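Local atomic coordinates of Udp-n-acetylglucosamine pyrophosphorylase (Trypanosoma brucei, PDB entry 4BQH), a protein that probably catalyses the formation of UDP-N-acetyl-alpha-D-glucosamine and diphosphate from UTP and N-acetyl-alpha-D-glucosamine 1-phosphate. Residues Glu153-Arg156 against Arg157-Ile161; Ala493-Ser497 against Cys498-Ala502; Phe404-Phe407 against Arg408-Asp411. All coordinates share one frame; numbering follows the deposited sequence.

All three contacts are local, each made within one unbroken run of chain, and no two touch. Contact 1 lies within helix 147-166 beside the central mixed sheet, while contact 3 is a chain of tight turns on the way from strand 394-400 to strand 423-427; both are partly buried, with no exposed residue touching. Contact 2, its centre about 33 Å from the centre of the chain, is the most peripheral and has four exposed residues of seven. The chemistry differs accordingly: contact 1 joins i to i+4 bonds with a salt bridge and a water-bridged amide, contact 2 a Schellman cap with a thioether on an isoleucine, contact 3 i to i+3 bonds with a leucine methyl on an aromatic ring.

Contact 1: residues Glu153-Arg156 against Arg157-Ile161; sequences EKIR and RRQEI
The carboxamide of Q159 meets I155 one turn back, and the guanidinium of R157 packs against its own following turn. Methyl CG2 of I155 reaches the oxygen end of the amide, 3.5 Å from Q159 OE1, and the aliphatic CG of Q159 lies 3.3 Å from I155 O. The guanidinium of R157 carries I161 CG1 over the centre of one face, 3.7 Å above the plane, and has the carboxylate of E160 at its edge. The R157 NH1 to E160 OE1 salt bridge (3.1 Å) lies close to the guanidinium plane yet meets the carboxylate from above its plane. R157 CG stands anti to the backbone N (chi1 -175°) and the chain then bends at chi2, which brings the group alongside E160. E513, bonded to R157 NE, is its second anionic partner and also touches I161.

Both ends of the Q159 amide are engaged: OE1 accepts from V174 N and Q204 NE2, and NE2 donates to a water that in turn donates to R156 O. That carbonyl also takes E160 N (3.0 Å), so two donors grip it. Beneath the side chains the backbone bonds run i to i+4: R157 N to E153 O, R158 N to K154 O and Q159 N to I155 O. R158 reaches Y106 and N287 beyond the helix. This regular alpha-helical pattern belongs to helix 147-166, part of the beta-alpha-beta crossover between the parallel neighbouring strands 114-119 and 175-180 of the GT-A type sheet.

Contact 2: residues Ala493-Ser497 against Cys498-Ala502; sequences AVMRS and CSIKA
M495 folds back on itself at chi2 (-80°) and chi3 (-68°), and this double bend carries its thioether across I500, the two side chains meeting at about a right angle. SD lies 4.1 Å from I500 CB and equally near I500 CG2, while CE reaches the backbone, 3.7 Å from I500 O. The turn that makes this possible is at S499, whose positive phi (51°), a left-handed conformation, breaks the helix and turns the chain out of it.

Two backbone bonds close the turn. I500 N donates to M495 O at 3.0 Å, in the carbonyl plane and on a lone pair, and S499 N makes a weak bond of 3.3 Å to R496 O. One residue earlier, C498 N still donates to V494 O in the i to i+4 manner. M495 O is held a second time by a water, which also donates to I500 O and thereby bridges the two residues.

M495 and I500 both rest on L526 of helix 519-528, and M495 also on I464 of helix 448-471. A backbone bond from I500 back to M495, a left-handed residue at S499 and an apolar pair enclosing them make up a Schellman motif, here leading helix 485-497 into strand 501-504.

Contact 3: residues Phe404-Phe407 against Arg408-Asp411; sequences FDLF and RFVD
Methyl CD1 of L406 touches the ring of F409 at CE2, 3.6 Å away. R408 CG lies between its backbone N and carbonyl carbon (chi1 66°), which sets it over the centre of one face of the F409 ring, 3.6 Å above the plane, the arginine's aliphatic stem covering that face. V410 CG1, similarly placed on its own backbone, comes to 3.2 Å from F407 O.

Two backbone bonds hold these side chains in place. F409 N donates to L406 O (3.1 Å) and V410 N to F407 O (3.0 Å). In both, the donor sits well above the carbonyl plane, by 47° and 60°. Upstream, F407 N reaches F404 O, and a water links F404 O to R408 N. NH2 of R408 is bonded to Q379 OE1; its 2.5 Å separation from a second water, on D405 O, is unusually short and doubtful.

Outside this shell, L406 and F409 pack on helix 364-374, while F407 and V410 face V304 of strand 304-309. The side chain of L406 lies about 7 Å from the bound inhibitor. Repeated i to i+3 bonds, with one step taken by water, lead into the 3-10 segment that includes V410 and D411, between helix 364-374 and the central sheet.

Contact 1: residues Glu153-Arg156 against Arg157-Ile161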
# COMPACT_ATOMS: atom_id res chain seq x y z
N GLU A 153 -6.99 -3.90 -13.03
CA GLU A 153 -7.25 -5.16 -13.69
C GLU A 153 -7.16 -6.32 -12.72
O GLU A 153 -7.91 -7.28 -12.83
CB GLU A 153 -6.30 -5.35 -14.87
CG GLU A 153 -6.69 -4.48 -16.03
CD GLU A 153 -5.81 -4.67 -17.26
OE1 GLU A 153 -4.88 -5.51 -17.24
OE2 GLU A 153 -6.06 -3.96 -18.25
N LYS A 154 -6.26 -6.24 -11.73
CA LYS A 154 -6.22 -7.27 -10.70
C LYS A 154 -7.54 -7.29 -9.92
O LYS A 154 -8.07 -8.36 -9.63
CB LYS A 154 -5.03 -7.06 -9.75
CG LYS A 154 -3.68 -7.38 -10.41
CD LYS A 154 -2.49 -6.95 -9.54
CE LYS A 154 -1.16 -7.43 -10.13
NZ LYS A 154 -0.01 -6.94 -9.29
N ILE A 155 -8.09 -6.12 -9.62
CA ILE A 155 -9.37 -6.06 -8.90
C ILE A 155 -10.45 -6.70 -9.75
O ILE A 155 -11.22 -7.53 -9.27
CB ILE A 155 -9.77 -4.62 -8.57
CG1 ILE A 155 -8.83 -4.07 -7.49
CG2 ILE A 155 -11.25 -4.53 -8.15
CD1 ILE A 155 -9.04 -2.62 -7.15
N ARG A 156 -10.50 -6.30 -11.02
CA ARG A 156 -11.52 -6.88 -11.93
C ARG A 156 -11.44 -8.41 -12.00
O ARG A 156 -12.47 -9.11 -12.00
CB ARG A 156 -11.39 -6.26 -13.33
CG ARG A 156 -11.95 -4.84 -13.39
CD ARG A 156 -11.47 -4.08 -14.61
NE ARG A 156 -11.97 -4.75 -15.81
CZ ARG A 156 -11.43 -4.62 -17.01
NH1 ARG A 156 -10.39 -3.81 -17.21
NH2 ARG A 156 -11.94 -5.31 -18.01
N ARG A 157 -10.23 -8.94 -12.09
CA ARG A 157 -10.06 -10.39 -12.13
C ARG A 157 -10.49 -11.09 -10.83
O ARG A 157 -11.20 -12.11 -10.87
CB ARG A 157 -8.62 -10.75 -12.53
CG ARG A 157 -8.40 -12.23 -12.71
CD ARG A 157 -9.24 -12.83 -13.83
NE ARG A 157 -8.96 -14.26 -13.84
CZ ARG A 157 -9.84 -15.21 -14.07
NH1 ARG A 157 -11.11 -14.92 -14.32
NH2 ARG A 157 -9.42 -16.47 -14.04
N ARG A 158 -10.08 -10.55 -9.69
CA ARG A 158 -10.48 -11.10 -8.39
C ARG A 158 -12.04 -11.06 -8.25
O ARG A 158 -12.66 -12.00 -7.72
CB ARG A 158 -9.80 -10.35 -7.23
CG ARG A 158 -8.29 -10.65 -7.06
CD ARG A 158 -7.98 -12.07 -6.59
NE ARG A 158 -6.54 -12.20 -6.35
CZ ARG A 158 -5.89 -13.35 -6.18
NH1 ARG A 158 -6.52 -14.50 -6.24
NH2 ARG A 158 -4.57 -13.34 -5.91
N GLN A 159 -12.66 -9.99 -8.71
CA GLN A 159 -14.13 -9.83 -8.67
C GLN A 159 -14.79 -10.91 -9.52
O GLN A 159 -15.77 -11.55 -9.11
CB GLN A 159 -14.55 -8.44 -9.18
CG GLN A 159 -14.34 -7.31 -8.17
CD GLN A 159 -14.65 -5.94 -8.73
OE1 GLN A 159 -14.69 -4.95 -8.00
NE2 GLN A 159 -14.91 -5.87 -10.05
N GLU A 160 -14.23 -11.11 -10.71
CA GLU A 160 -14.72 -12.14 -11.64
C GLU A 160 -14.62 -13.55 -11.06
O GLU A 160 -15.57 -14.34 -11.19
CB GLU A 160 -13.97 -12.01 -12.98
CG GLU A 160 -14.39 -12.97 -14.08
CD GLU A 160 -13.50 -12.86 -15.30
OE1 GLU A 160 -12.42 -12.21 -15.24
OE2 GLU A 160 -13.89 -13.43 -16.35
N ILE A 161 -13.50 -13.88 -10.40
CA ILE A 161 -13.35 -15.20 -9.77
C ILE A 161 -14.35 -15.37 -8.61
O ILE A 161 -15.00 -16.43 -8.51
CB ILE A 161 -11.90 -15.48 -9.29
CG1 ILE A 161 -10.91 -15.49 -10.49
CG2 ILE A 161 -11.82 -16.83 -8.58
CD1 ILE A 161 -9.45 -15.42 -10.07
O HOH W 1 -14.93 -7.67 -12.54

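Contact 2: residues Ala493-Ser497 against Cys498-Ala502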
# COMPACT_ATOMS: atom_id res chain seq x y z
N ALA A 493 9.54 -29.01 -22.03
CA ALA A 493 10.96 -29.22 -22.28
C ALA A 493 11.56 -28.05 -23.04
O ALA A 493 12.70 -27.65 -22.75
CB ALA A 493 11.21 -30.55 -23.01
N VAL A 494 10.81 -27.50 -23.99
CA VAL A 494 11.22 -26.28 -24.71
C VAL A 494 11.33 -25.08 -23.75
O VAL A 494 12.31 -24.34 -23.83
CB VAL A 494 10.30 -25.96 -25.91
CG1 VAL A 494 10.66 -24.63 -26.56
CG2 VAL A 494 10.41 -27.08 -26.94
N MET A 495 10.36 -24.92 -22.84
CA MET A 495 10.37 -23.80 -21.87
C MET A 495 11.67 -23.84 -21.09
O MET A 495 12.35 -22.82 -20.94
CB MET A 495 9.23 -23.91 -20.84
CG MET A 495 7.82 -23.63 -21.31
SD MET A 495 7.36 -21.89 -21.45
CE MET A 495 7.33 -21.31 -19.75
N ARG A 496 11.99 -25.02 -20.58
CA ARG A 496 13.17 -25.20 -19.75
C ARG A 496 14.50 -24.99 -20.47
O ARG A 496 15.32 -24.17 -20.03
CB ARG A 496 13.12 -26.55 -19.03
CG ARG A 496 12.19 -26.48 -17.85
CD ARG A 496 12.00 -27.83 -17.19
NE ARG A 496 10.80 -27.79 -16.38
CZ ARG A 496 10.65 -28.42 -15.22
NH1 ARG A 496 11.63 -29.16 -14.72
NH2 ARG A 496 9.50 -28.31 -14.57
N SER A 497 14.70 -25.68 -21.59
CA SER A 497 16.00 -25.63 -22.26
C SER A 497 16.25 -24.33 -23.04
O SER A 497 17.39 -23.95 -23.25
CB SER A 497 16.20 -26.87 -23.14
OG SER A 497 15.22 -26.93 -24.15
N CYS A 498 15.19 -23.63 -23.44
CA CYS A 498 15.37 -22.36 -24.13
C CYS A 498 15.19 -21.17 -23.19
O CYS A 498 15.21 -20.02 -23.64
CB CYS A 498 14.45 -22.26 -25.34
SG CYS A 498 14.83 -23.50 -26.59
N SER A 499 14.98 -21.45 -21.91
CA SER A 499 14.74 -20.42 -20.89
C SER A 499 13.64 -19.43 -21.30
O SER A 499 13.77 -18.23 -21.07
CB SER A 499 16.04 -19.65 -20.58
OG SER A 499 17.07 -20.53 -20.21
N ILE A 500 12.57 -19.95 -21.91
CA ILE A 500 11.45 -19.10 -22.34
C ILE A 500 10.70 -18.59 -21.11
O ILE A 500 10.45 -19.33 -20.18
CB ILE A 500 10.46 -19.89 -23.23
CG1 ILE A 500 11.17 -20.59 -24.41
CG2 ILE A 500 9.29 -19.03 -23.70
CD1 ILE A 500 11.85 -19.68 -25.40
N LYS A 501 10.33 -17.31 -21.12
CA LYS A 501 9.54 -16.73 -20.03
C LYS A 501 8.10 -16.54 -20.45
O LYS A 501 7.78 -16.70 -21.60
CB LYS A 501 10.12 -15.36 -19.67
CG LYS A 501 11.59 -15.41 -19.29
CD LYS A 501 11.89 -16.36 -18.15
CE LYS A 501 13.41 -16.42 -17.97
NZ LYS A 501 13.84 -17.60 -17.14
N ALA A 502 7.24 -16.19 -19.51
CA ALA A 502 5.87 -15.81 -19.84
C ALA A 502 5.54 -14.46 -19.21
O ALA A 502 6.09 -14.08 -18.16
CB ALA A 502 4.91 -16.89 -19.35
O HOH W 2 11.70 -21.34 -18.53

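Contact 3: residues Phe404-Phe407 against Arg408-Asp411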
# COMPACT_ATOMS: atom_id res chain seq x y z
N PHE A 404 2.32 1.07 11.01
CA PHE A 404 2.80 0.23 12.12
C PHE A 404 2.91 0.94 13.46
O PHE A 404 2.94 0.30 14.49
CB PHE A 404 4.10 -0.56 11.80
CG PHE A 404 5.33 0.31 11.59
CD1 PHE A 404 5.95 0.97 12.66
CD2 PHE A 404 5.88 0.44 10.31
CE1 PHE A 404 7.07 1.77 12.47
CE2 PHE A 404 7.03 1.23 10.12
CZ PHE A 404 7.62 1.88 11.19
N ASP A 405 2.98 2.27 13.45
CA ASP A 405 3.05 3.00 14.72
C ASP A 405 1.75 2.85 15.50
O ASP A 405 1.72 3.06 16.72
CB ASP A 405 3.32 4.49 14.46
CG ASP A 405 4.76 4.76 14.04
OD1 ASP A 405 5.71 4.27 14.72
OD2 ASP A 405 4.96 5.50 13.06
N LEU A 406 0.66 2.53 14.79
CA LEU A 406 -0.64 2.40 15.45
C LEU A 406 -0.99 0.96 15.83
O LEU A 406 -2.04 0.72 16.46
CB LEU A 406 -1.75 2.99 14.58
CG LEU A 406 -1.79 4.54 14.48
CD1 LEU A 406 -2.02 5.23 15.82
CD2 LEU A 406 -0.51 5.04 13.86
N PHE A 407 -0.16 -0.01 15.46
CA PHE A 407 -0.55 -1.40 15.74
C PHE A 407 -0.58 -1.72 17.23
O PHE A 407 -1.22 -2.68 17.65
CB PHE A 407 0.35 -2.42 15.02
CG PHE A 407 0.28 -2.33 13.51
CD1 PHE A 407 -0.82 -1.78 12.88
CD2 PHE A 407 1.31 -2.87 12.74
CE1 PHE A 407 -0.88 -1.72 11.48
CE2 PHE A 407 1.27 -2.80 11.35
CZ PHE A 407 0.18 -2.22 10.73
N ARG A 408 0.13 -0.91 18.03
CA ARG A 408 0.09 -1.07 19.50
C ARG A 408 -1.34 -0.97 20.07
O ARG A 408 -1.58 -1.43 21.19
CB ARG A 408 0.98 -0.01 20.15
CG ARG A 408 0.47 1.40 19.95
CD ARG A 408 1.03 2.31 21.03
NE ARG A 408 2.18 3.04 20.55
CZ ARG A 408 2.85 3.92 21.29
NH1 ARG A 408 2.48 4.17 22.55
NH2 ARG A 408 3.89 4.55 20.78
N PHE A 409 -2.26 -0.38 19.31
CA PHE A 409 -3.65 -0.20 19.75
C PHE A 409 -4.59 -1.32 19.33
O PHE A 409 -5.78 -1.28 19.68
CB PHE A 409 -4.20 1.15 19.26
CG PHE A 409 -3.40 2.32 19.73
CD1 PHE A 409 -3.37 2.66 21.09
CD2 PHE A 409 -2.65 3.07 18.83
CE1 PHE A 409 -2.61 3.74 21.53
CE2 PHE A 409 -1.87 4.14 19.25
CZ PHE A 409 -1.87 4.49 20.62
N VAL A 410 -4.07 -2.31 18.61
CA VAL A 410 -4.94 -3.29 17.93
C VAL A 410 -5.90 -4.03 18.85
O VAL A 410 -7.06 -4.25 18.49
CB VAL A 410 -4.11 -4.29 17.11
CG1 VAL A 410 -3.24 -5.17 18.03
CG2 VAL A 410 -5.02 -5.13 16.20
N ASP A 411 -5.46 -4.39 20.05
CA ASP A 411 -6.36 -5.20 20.89
C ASP A 411 -7.43 -4.39 21.60
O ASP A 411 -8.37 -4.96 22.18
CB ASP A 411 -5.55 -6.07 21.84
CG ASP A 411 -4.81 -7.17 21.09
OD1 ASP A 411 -5.43 -7.83 20.24
OD2 ASP A 411 -3.61 -7.38 21.35
O HOH W 3 2.83 -0.10 17.19
O HOH W 4 4.03 3.60 18.47